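Local coordinates for MutT/NUDIX family protein (Bacillus thuringiensis str. Al Hakam, PDB 3ID9) that probably hydrolyses a nucleoside diphosphate linked to another group, its own substrate not being established, at residues Leu75-Val85 with His97-Glu106; Met22-Leu30 with Leu50-Leu61. One frame throughout, in Å; residues are numbered along the deposited sequence.

Contact 1 of 2, residues Leu75-Val85 with His97-Glu106; sequences LEVKIKKLLYV and HITFLLERIE
Ile79 drops its CD1 methyl onto the Phe100 ring, 3.4 Å from the centroid and 7° off the ring normal, a CH-pi contact. Ile98 CG2 lies over the opposite face, offset toward the rim, and Lys81 O sits at the edge in the ring plane. Leu82 CD2 wedges in obliquely, 3.4 Å from Phe100 CE2 and 3.5 Å from Ile98 CG2. The same face of the sheet carries Leu102, which packs on Met65 and Met69 of helix 61-72, while Tyr155 of the second subunit meets Phe100 edge-to-face. On the other face Glu103, with CG anti to the backbone N (chi1 180°), holds its carboxylate between two lysines, Lys78 NZ to Glu103 OE2 at 3.6 Å and Lys80 NZ to Glu103 OE1 at 3.9 Å, both long salt bridges. Lys80 reaches it through a chain bent at its second, third and fourth torsions; Lys78 runs extended alongside. Behind these side chains lies the backbone pairing: Leu101 takes Lys80 N on its O and gives its N to Lys81 O, and Thr99 O receives Leu83 N at 2.8 Å and, weakly, Tyr84 N. Lys80-Lys81 opposite Leu101 and Leu83-Tyr84 opposite Thr99 are classic beta bulges, set in an antiparallel hairpin of the Nudix-fold sheet.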
loop_
_atom_site.group_PDB
_atom_site.type_symbol
_atom_site.label_atom_id
_atom_site.label_comp_id
_atom_site.label_asym_id
_atom_site.label_seq_id
_atom_site.Cartn_x
_atom_site.Cartn_y
_atom_site.Cartn_z
ATOM N N LEU B 75 12.998 6.954 18.475
ATOM C CA LEU B 75 13.523 5.642 18.078
ATOM C C LEU B 75 13.940 5.568 16.611
ATOM O O LEU B 75 13.444 6.317 15.773
ATOM C CB LEU B 75 12.471 4.554 18.303
ATOM C CG LEU B 75 11.942 4.246 19.698
ATOM C CD1 LEU B 75 10.895 3.141 19.593
ATOM C CD2 LEU B 75 13.094 3.810 20.602
ATOM N N GLU B 76 14.857 4.653 16.309
ATOM C CA GLU B 76 15.296 4.433 14.934
ATOM C C GLU B 76 14.555 3.186 14.471
ATOM O O GLU B 76 14.603 2.144 15.124
ATOM C CB GLU B 76 16.808 4.200 14.865
ATOM C CG GLU B 76 17.628 5.472 14.981
ATOM C CD GLU B 76 17.260 6.495 13.915
ATOM O OE1 GLU B 76 17.318 6.156 12.711
ATOM O OE2 GLU B 76 16.914 7.639 14.278
ATOM N N VAL B 77 13.859 3.288 13.348
ATOM C CA VAL B 77 13.097 2.149 12.859
ATOM C C VAL B 77 13.274 1.869 11.381
ATOM O O VAL B 77 13.823 2.679 10.635
ATOM C CB VAL B 77 11.590 2.361 13.105
ATOM C CG1 VAL B 77 11.334 2.635 14.583
ATOM C CG2 VAL B 77 11.082 3.524 12.249
ATOM N N LYS B 78 12.806 0.699 10.968
ATOM C CA LYS B 78 12.834 0.321 9.568
ATOM C C LYS B 78 11.484 -0.326 9.276
ATOM O O LYS B 78 10.850 -0.904 10.166
ATOM C CB LYS B 78 13.977 -0.649 9.266
ATOM C CG LYS B 78 13.737 -2.083 9.668
ATOM C CD LYS B 78 14.947 -2.935 9.286
ATOM C CE LYS B 78 14.801 -4.375 9.772
ATOM N NZ LYS B 78 16.003 -5.195 9.445
ATOM N N ILE B 79 11.035 -0.201 8.036
ATOM C CA ILE B 79 9.764 -0.766 7.626
ATOM C C ILE B 79 9.839 -2.276 7.403
ATOM O O ILE B 79 10.791 -2.777 6.817
ATOM C CB ILE B 79 9.269 -0.069 6.336
ATOM C CG1 ILE B 79 8.917 1.384 6.667
ATOM C CG2 ILE B 79 8.076 -0.816 5.744
ATOM C CD1 ILE B 79 8.267 2.135 5.547
ATOM N N LYS B 80 8.840 -2.996 7.897
ATOM C CA LYS B 80 8.783 -4.441 7.719
ATOM C C LYS B 80 7.867 -4.691 6.535
ATOM O O LYS B 80 8.247 -5.325 5.557
ATOM C CB LYS B 80 8.194 -5.134 8.951
ATOM C CG LYS B 80 9.115 -5.198 10.151
ATOM C CD LYS B 80 9.496 -6.640 10.478
ATOM C CE LYS B 80 8.303 -7.449 10.990
ATOM N NZ LYS B 80 7.804 -6.957 12.307
ATOM N N LYS B 81 6.647 -4.180 6.639
ATOM C CA LYS B 81 5.670 -4.340 5.583
ATOM C C LYS B 81 4.537 -3.330 5.639
ATOM O O LYS B 81 4.271 -2.712 6.672
ATOM C CB LYS B 81 5.084 -5.754 5.604
ATOM C CG LYS B 81 5.842 -6.747 4.744
ATOM C CD LYS B 81 5.109 -8.070 4.675
ATOM C CE LYS B 81 5.718 -8.987 3.624
ATOM N NZ LYS B 81 4.802 -10.130 3.299
ATOM N N LEU B 82 3.887 -3.167 4.495
ATOM C CA LEU B 82 2.758 -2.272 4.342
ATOM C C LEU B 82 1.612 -3.084 4.941
ATOM O O LEU B 82 1.306 -4.181 4.474
ATOM C CB LEU B 82 2.523 -2.030 2.856
ATOM C CG LEU B 82 1.729 -0.839 2.341
ATOM C CD1 LEU B 82 0.570 -0.583 3.281
ATOM C CD2 LEU B 82 2.634 0.374 2.231
ATOM N N LEU B 83 0.983 -2.568 5.983
ATOM C CA LEU B 83 -0.092 -3.314 6.607
ATOM C C LEU B 83 -1.482 -2.989 6.085
ATOM O O LEU B 83 -2.300 -3.885 5.847
ATOM C CB LEU B 83 -0.084 -3.083 8.121
ATOM C CG LEU B 83 -1.284 -3.707 8.841
ATOM C CD1 LEU B 83 -1.131 -5.223 8.837
ATOM C CD2 LEU B 83 -1.382 -3.183 10.266
ATOM N N TYR B 84 -1.749 -1.706 5.900
ATOM C CA TYR B 84 -3.074 -1.303 5.503
ATOM C C TYR B 84 -3.050 0.019 4.757
ATOM O O TYR B 84 -2.337 0.950 5.137
ATOM C CB TYR B 84 -3.921 -1.179 6.770
ATOM C CG TYR B 84 -5.389 -0.949 6.564
ATOM C CD1 TYR B 84 -6.248 -2.008 6.274
ATOM C CD2 TYR B 84 -5.935 0.325 6.701
ATOM C CE1 TYR B 84 -7.621 -1.804 6.131
ATOM C CE2 TYR B 84 -7.301 0.542 6.561
ATOM C CZ TYR B 84 -8.139 -0.525 6.279
ATOM O OH TYR B 84 -9.497 -0.306 6.170
ATOM N N VAL B 85 -3.832 0.085 3.688
ATOM C CA VAL B 85 -3.931 1.287 2.884
ATOM C C VAL B 85 -5.403 1.658 2.844
ATOM O O VAL B 85 -6.264 0.842 2.509
ATOM C CB VAL B 85 -3.389 1.067 1.448
ATOM C CG1 VAL B 85 -3.655 2.297 0.602
ATOM C CG2 VAL B 85 -1.888 0.792 1.496
ATOM N N HIS B 97 -4.163 7.000 3.346
ATOM C CA HIS B 97 -3.600 6.697 4.659
ATOM C C HIS B 97 -2.895 5.336 4.677
ATOM O O HIS B 97 -3.539 4.296 4.547
ATOM C CB HIS B 97 -4.714 6.715 5.714
ATOM C CG HIS B 97 -4.219 6.579 7.122
ATOM N ND1 HIS B 97 -5.059 6.325 8.188
ATOM C CD2 HIS B 97 -2.970 6.675 7.643
ATOM C CE1 HIS B 97 -4.350 6.267 9.301
ATOM N NE2 HIS B 97 -3.078 6.478 8.997
ATOM N N ILE B 98 -1.576 5.347 4.844
ATOM C CA ILE B 98 -0.801 4.108 4.886
ATOM C C ILE B 98 -0.327 3.741 6.302
ATOM O O ILE B 98 0.208 4.581 7.024
ATOM C CB ILE B 98 0.464 4.185 3.975
ATOM C CG1 ILE B 98 0.075 4.320 2.500
ATOM C CG2 ILE B 98 1.298 2.929 4.144
ATOM C CD1 ILE B 98 -0.215 5.726 2.063
ATOM N N THR B 99 -0.519 2.478 6.679
ATOM C CA THR B 99 -0.096 1.977 7.983
ATOM C C THR B 99 1.047 0.980 7.811
ATOM O O THR B 99 0.908 -0.018 7.098
ATOM C CB THR B 99 -1.252 1.270 8.732
ATOM O OG1 THR B 99 -2.186 2.246 9.205
ATOM C CG2 THR B 99 -0.720 0.485 9.925
ATOM N N PHE B 100 2.169 1.249 8.475
ATOM C CA PHE B 100 3.351 0.387 8.389
ATOM C C PHE B 100 3.636 -0.441 9.638
ATOM O O PHE B 100 3.522 0.059 10.754
ATOM C CB PHE B 100 4.614 1.220 8.139
ATOM C CG PHE B 100 4.721 1.796 6.766
ATOM C CD1 PHE B 100 4.735 3.174 6.581
ATOM C CD2 PHE B 100 4.853 0.963 5.655
ATOM C CE1 PHE B 100 4.885 3.716 5.311
ATOM C CE2 PHE B 100 5.003 1.492 4.380
ATOM C CZ PHE B 100 5.018 2.870 4.203
ATOM N N LEU B 101 4.012 -1.702 9.447
ATOM C CA LEU B 101 4.421 -2.539 10.565
ATOM C C LEU B 101 5.894 -2.174 10.669
ATOM O O LEU B 101 6.652 -2.374 9.719
ATOM C CB LEU B 101 4.289 -4.028 10.247
ATOM C CG LEU B 101 2.882 -4.596 10.420
ATOM C CD1 LEU B 101 2.874 -6.080 10.064
ATOM C CD2 LEU B 101 2.436 -4.385 11.857
ATOM N N LEU B 102 6.290 -1.613 11.806
ATOM C CA LEU B 102 7.666 -1.189 12.007
ATOM C C LEU B 102 8.477 -2.139 12.875
ATOM O O LEU B 102 7.928 -2.951 13.618
ATOM C CB LEU B 102 7.685 0.202 12.638
ATOM C CG LEU B 102 7.049 1.310 11.806
ATOM C CD1 LEU B 102 6.942 2.596 12.627
ATOM C CD2 LEU B 102 7.887 1.532 10.554
ATOM N N GLU B 103 9.795 -2.024 12.759
ATOM C CA GLU B 103 10.728 -2.821 13.542
ATOM C C GLU B 103 11.857 -1.903 14.018
ATOM O O GLU B 103 12.339 -1.052 13.266
ATOM C CB GLU B 103 11.289 -3.951 12.688
ATOM C CG GLU B 103 12.272 -4.848 13.396
ATOM C CD GLU B 103 12.571 -6.101 12.595
ATOM O OE1 GLU B 103 11.660 -6.954 12.469
ATOM O OE2 GLU B 103 13.710 -6.228 12.089
ATOM N N ARG B 104 12.268 -2.063 15.273
ATOM C CA ARG B 104 13.342 -1.245 15.836
ATOM C C ARG B 104 14.708 -1.665 15.299
ATOM O O ARG B 104 14.952 -2.848 15.059
ATOM C CB ARG B 104 13.365 -1.363 17.364
ATOM C CG ARG B 104 13.032 -0.075 18.097
ATOM C CD ARG B 104 13.656 -0.042 19.482
ATOM N NE ARG B 104 13.310 -1.220 20.264
ATOM C CZ ARG B 104 13.880 -1.546 21.421
ATOM N NH1 ARG B 104 14.833 -0.775 21.936
ATOM N NH2 ARG B 104 13.501 -2.650 22.058
ATOM N N ILE B 105 15.593 -0.693 15.108
ATOM C CA ILE B 105 16.945 -0.974 14.634
ATOM C C ILE B 105 17.940 -0.157 15.456
ATOM O O ILE B 105 17.693 0.133 16.629
ATOM C CB ILE B 105 17.117 -0.625 13.138
ATOM C CG1 ILE B 105 16.801 0.851 12.900
ATOM C CG2 ILE B 105 16.220 -1.512 12.293
ATOM C CD1 ILE B 105 17.050 1.309 11.477
ATOM N N GLU B 106 19.061 0.213 14.839
ATOM C CA GLU B 106 20.093 1.002 15.511
ATOM C C GLU B 106 20.296 2.342 14.810
ATOM O O GLU B 106 21.422 2.822 14.672
ATOM C CB GLU B 106 21.420 0.229 15.542
ATOM C CG GLU B 106 21.353 -1.095 16.293
ATOM C CD GLU B 106 20.760 -0.939 17.681
ATOM O OE1 GLU B 106 21.285 -0.109 18.458
ATOM O OE2 GLU B 106 19.771 -1.641 17.993
HETATM O O HOH W 1 16.448 3.001 17.892
HETATM O O HOH W 2 -3.929 2.800 6.927
#

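Contact 2 of 2, residues Met22-Leu30 with Leu50-Leu61; sequences MQVRVTGIL and LPGGRVENGETL
Arg25 spreads its guanidinium beside Arg54, whose CG lies over one face, 3.8 Å above the plane and offset toward the rim; the two guanidinium planes are 68° apart. Arg54 CG also meets the Gln23 amide at NE2, 3.6 Å away, the side chains crossing at about a right angle. Arg54 belongs to the start of the Nudix box, and Gln23 and Arg25 to the strand paired with it: strand 52-54 runs antiparallel to strand 23-30 before the chain turns through Glu56-Glu59 to helix 61-72. Gly53 and Val26 exchange two hydrogen bonds, each in the carbonyl plane, with Val55 N to Val24 O and Gly28 N to Pro51 O at either end. Gly52 CA comes within 4.1 Å of Thr27 CA. With CG1 anti to the backbone N (chi1 174°), Val55 turns CG2 to Val26 CG1, 3.7 Å away; Leu61 CD2 meets Val24 CG1 at 3.6 Å. The loop is tied by a type II turn and by Glu59, whose OE2 is salt-bridged to Arg67. Glu59 OE1 accepts Glu56 N at 2.7 Å on its anti side, 22° out of the carboxylate plane.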
loop_
_atom_site.group_PDB
_atom_site.type_symbol
_atom_site.label_atom_id
_atom_site.label_comp_id
_atom_site.label_asym_id
_atom_site.label_seq_id
_atom_site.Cartn_x
_atom_site.Cartn_y
_atom_site.Cartn_z
HETATM N N MSE B 22 -3.790 16.015 -3.183
HETATM C CA MSE B 22 -3.605 14.811 -2.312
HETATM C C MSE B 22 -2.823 15.029 -1.021
HETATM O O MSE B 22 -1.808 15.727 -0.993
HETATM C CB MSE B 22 -2.911 13.693 -3.083
HETATM C CG MSE B 22 -3.841 12.757 -3.806
HETATM SE SE MSE B 22 -3.375 10.922 -3.419
HETATM C CE MSE B 22 -4.941 10.425 -2.388
ATOM N N GLN B 23 -3.310 14.408 0.047
ATOM C CA GLN B 23 -2.659 14.465 1.348
ATOM C C GLN B 23 -2.395 13.024 1.752
ATOM O O GLN B 23 -3.314 12.208 1.789
ATOM C CB GLN B 23 -3.555 15.129 2.389
ATOM C CG GLN B 23 -2.998 15.026 3.804
ATOM C CD GLN B 23 -3.902 15.659 4.855
ATOM O OE1 GLN B 23 -5.064 15.267 5.021
ATOM N NE2 GLN B 23 -3.367 16.643 5.574
ATOM N N VAL B 24 -1.137 12.708 2.035
ATOM C CA VAL B 24 -0.780 11.352 2.424
ATOM C C VAL B 24 -0.345 11.260 3.883
ATOM O O VAL B 24 0.470 12.052 4.357
ATOM C CB VAL B 24 0.350 10.807 1.542
ATOM C CG1 VAL B 24 0.562 9.332 1.828
ATOM C CG2 VAL B 24 0.017 11.028 0.077
ATOM N N ARG B 25 -0.900 10.283 4.590
ATOM C CA ARG B 25 -0.577 10.070 5.994
ATOM C C ARG B 25 -0.081 8.669 6.273
ATOM O O ARG B 25 -0.642 7.687 5.782
ATOM C CB ARG B 25 -1.797 10.361 6.868
ATOM C CG ARG B 25 -2.054 11.839 7.005
ATOM C CD ARG B 25 -3.312 12.184 7.773
ATOM N NE ARG B 25 -3.341 13.628 7.959
ATOM C CZ ARG B 25 -2.537 14.281 8.796
ATOM N NH1 ARG B 25 -1.657 13.610 9.535
ATOM N NH2 ARG B 25 -2.584 15.606 8.862
ATOM N N VAL B 26 0.987 8.593 7.061
ATOM C CA VAL B 26 1.575 7.320 7.448
ATOM C C VAL B 26 1.347 7.100 8.934
ATOM O O VAL B 26 1.285 8.051 9.708
ATOM C CB VAL B 26 3.096 7.285 7.176
ATOM C CG1 VAL B 26 3.350 7.253 5.688
ATOM C CG2 VAL B 26 3.770 8.504 7.798
ATOM N N THR B 27 1.210 5.840 9.323
ATOM C CA THR B 27 0.998 5.484 10.721
ATOM C C THR B 27 1.915 4.319 11.018
ATOM O O THR B 27 2.056 3.411 10.195
ATOM C CB THR B 27 -0.465 5.067 10.987
ATOM O OG1 THR B 27 -1.295 6.231 10.966
ATOM C CG2 THR B 27 -0.597 4.371 12.334
ATOM N N GLY B 28 2.545 4.354 12.189
ATOM C CA GLY B 28 3.454 3.292 12.551
ATOM C C GLY B 28 2.910 2.349 13.604
ATOM O O GLY B 28 2.253 2.763 14.558
ATOM N N ILE B 29 3.182 1.064 13.418
ATOM C CA ILE B 29 2.758 0.053 14.359
ATOM C C ILE B 29 3.982 -0.786 14.701
ATOM O O ILE B 29 4.382 -1.683 13.948
ATOM C CB ILE B 29 1.622 -0.810 13.778
ATOM C CG1 ILE B 29 0.352 0.047 13.709
ATOM C CG2 ILE B 29 1.397 -2.040 14.636
ATOM C CD1 ILE B 29 -0.900 -0.696 13.356
ATOM N N LEU B 30 4.585 -0.447 15.840
ATOM C CA LEU B 30 5.778 -1.115 16.331
ATOM C C LEU B 30 5.358 -2.018 17.478
ATOM O O LEU B 30 5.023 -1.548 18.570
ATOM C CB LEU B 30 6.798 -0.069 16.800
ATOM C CG LEU B 30 8.260 -0.493 16.998
ATOM C CD1 LEU B 30 9.073 0.722 17.428
ATOM C CD2 LEU B 30 8.364 -1.597 18.047
ATOM N N LEU B 50 -1.605 6.043 18.018
ATOM C CA LEU B 50 -0.505 5.543 17.213
ATOM C C LEU B 50 0.350 6.675 16.651
ATOM O O LEU B 50 -0.137 7.766 16.369
ATOM C CB LEU B 50 -1.047 4.687 16.078
ATOM C CG LEU B 50 -1.738 3.398 16.512
ATOM C CD1 LEU B 50 -2.559 2.835 15.353
ATOM C CD2 LEU B 50 -0.683 2.396 16.979
ATOM N N PRO B 51 1.653 6.433 16.512
ATOM C CA PRO B 51 2.536 7.468 15.972
ATOM C C PRO B 51 2.340 7.574 14.462
ATOM O O PRO B 51 2.138 6.569 13.790
ATOM C CB PRO B 51 3.924 6.961 16.349
ATOM C CG PRO B 51 3.748 5.456 16.286
ATOM C CD PRO B 51 2.422 5.265 16.978
ATOM N N GLY B 52 2.389 8.794 13.941
ATOM C CA GLY B 52 2.221 9.002 12.519
ATOM C C GLY B 52 2.126 10.474 12.181
ATOM O O GLY B 52 2.286 11.325 13.048
ATOM N N GLY B 53 1.868 10.776 10.916
ATOM C CA GLY B 53 1.753 12.156 10.502
ATOM C C GLY B 53 1.699 12.330 8.996
ATOM O O GLY B 53 1.701 11.364 8.228
ATOM N N ARG B 54 1.661 13.587 8.581
ATOM C CA ARG B 54 1.599 13.945 7.175
ATOM C C ARG B 54 2.920 13.688 6.450
ATOM O O ARG B 54 4.001 13.952 6.976
ATOM C CB ARG B 54 1.246 15.428 7.041
ATOM C CG ARG B 54 0.041 15.724 6.173
ATOM C CD ARG B 54 0.346 16.858 5.203
ATOM N NE ARG B 54 1.207 17.867 5.811
ATOM C CZ ARG B 54 2.042 18.645 5.123
ATOM N NH1 ARG B 54 2.122 18.529 3.802
ATOM N NH2 ARG B 54 2.815 19.523 5.758
ATOM N N VAL B 55 2.827 13.158 5.240
ATOM C CA VAL B 55 4.013 12.928 4.433
ATOM C C VAL B 55 4.294 14.294 3.797
ATOM O O VAL B 55 3.469 14.816 3.055
ATOM C CB VAL B 55 3.740 11.868 3.352
ATOM C CG1 VAL B 55 4.936 11.741 2.412
ATOM C CG2 VAL B 55 3.445 10.535 4.021
ATOM N N GLU B 56 5.440 14.884 4.120
ATOM C CA GLU B 56 5.791 16.200 3.592
ATOM C C GLU B 56 6.316 16.164 2.157
ATOM O O GLU B 56 6.979 15.211 1.738
ATOM C CB GLU B 56 6.807 16.876 4.517
ATOM C CG GLU B 56 6.347 16.904 5.966
ATOM C CD GLU B 56 7.289 17.656 6.889
ATOM O OE1 GLU B 56 8.521 17.454 6.792
ATOM O OE2 GLU B 56 6.789 18.442 7.726
ATOM N N ASN B 57 6.012 17.219 1.412
ATOM C CA ASN B 57 6.413 17.322 0.015
ATOM C C ASN B 57 7.851 16.887 -0.268
ATOM O O ASN B 57 8.802 17.367 0.355
ATOM C CB ASN B 57 6.188 18.752 -0.482
ATOM C CG ASN B 57 6.388 18.884 -1.978
ATOM O OD1 ASN B 57 7.521 18.878 -2.469
ATOM N ND2 ASN B 57 5.282 18.993 -2.715
ATOM N N GLY B 58 7.995 15.959 -1.209
ATOM C CA GLY B 58 9.310 15.466 -1.571
ATOM C C GLY B 58 9.790 14.266 -0.777
ATOM O O GLY B 58 10.846 13.700 -1.076
ATOM N N GLU B 59 9.033 13.866 0.240
ATOM C CA GLU B 59 9.435 12.718 1.045
ATOM C C GLU B 59 8.805 11.446 0.518
ATOM O O GLU B 59 7.726 11.477 -0.063
ATOM C CB GLU B 59 8.986 12.870 2.501
ATOM C CG GLU B 59 9.576 14.013 3.290
ATOM C CD GLU B 59 9.105 13.979 4.737
ATOM O OE1 GLU B 59 7.876 13.933 4.956
ATOM O OE2 GLU B 59 9.956 13.991 5.654
ATOM N N THR B 60 9.490 10.329 0.713
ATOM C CA THR B 60 8.938 9.045 0.330
ATOM C C THR B 60 8.135 8.647 1.567
ATOM O O THR B 60 8.384 9.172 2.660
ATOM C CB THR B 60 10.026 7.990 0.109
ATOM O OG1 THR B 60 10.823 7.869 1.292
ATOM C CG2 THR B 60 10.904 8.370 -1.066
ATOM N N LEU B 61 7.176 7.741 1.415
ATOM C CA LEU B 61 6.391 7.318 2.566
ATOM C C LEU B 61 7.350 6.904 3.679
ATOM O O LEU B 61 7.122 7.197 4.850
ATOM C CB LEU B 61 5.494 6.129 2.215
ATOM C CG LEU B 61 4.471 6.337 1.104
ATOM C CD1 LEU B 61 3.639 5.078 0.967
ATOM C CD2 LEU B 61 3.595 7.530 1.411
HETATM O O HOH W 3 0.910 14.778 1.990
HETATM O O HOH W 4 -0.889 8.719 13.192
#

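How the contacts relate
Contact 1 and contact 2 share one mixed sheet, in which strand 95-104 of the first runs parallel beside strand 23-32 of the second, and both pack side chains on helix 61-72. The seam between them is direct: Ile98 N reaches Arg25 O at 2.7 Å, a probable hydrogen bond, and His97 NE2 lies 2.7 Å from Thr27 OG1. Each contact is partly buried. Contact 1 is a bulged hairpin with the larger interface, combining an aliphatic cluster around one phenylalanine with lysine-glutamate pairing at the surface. Contact 2 is smaller and glycine-rich, its outer arginines lying near each other and its loop leading into the helix. Both also touch the second subunit.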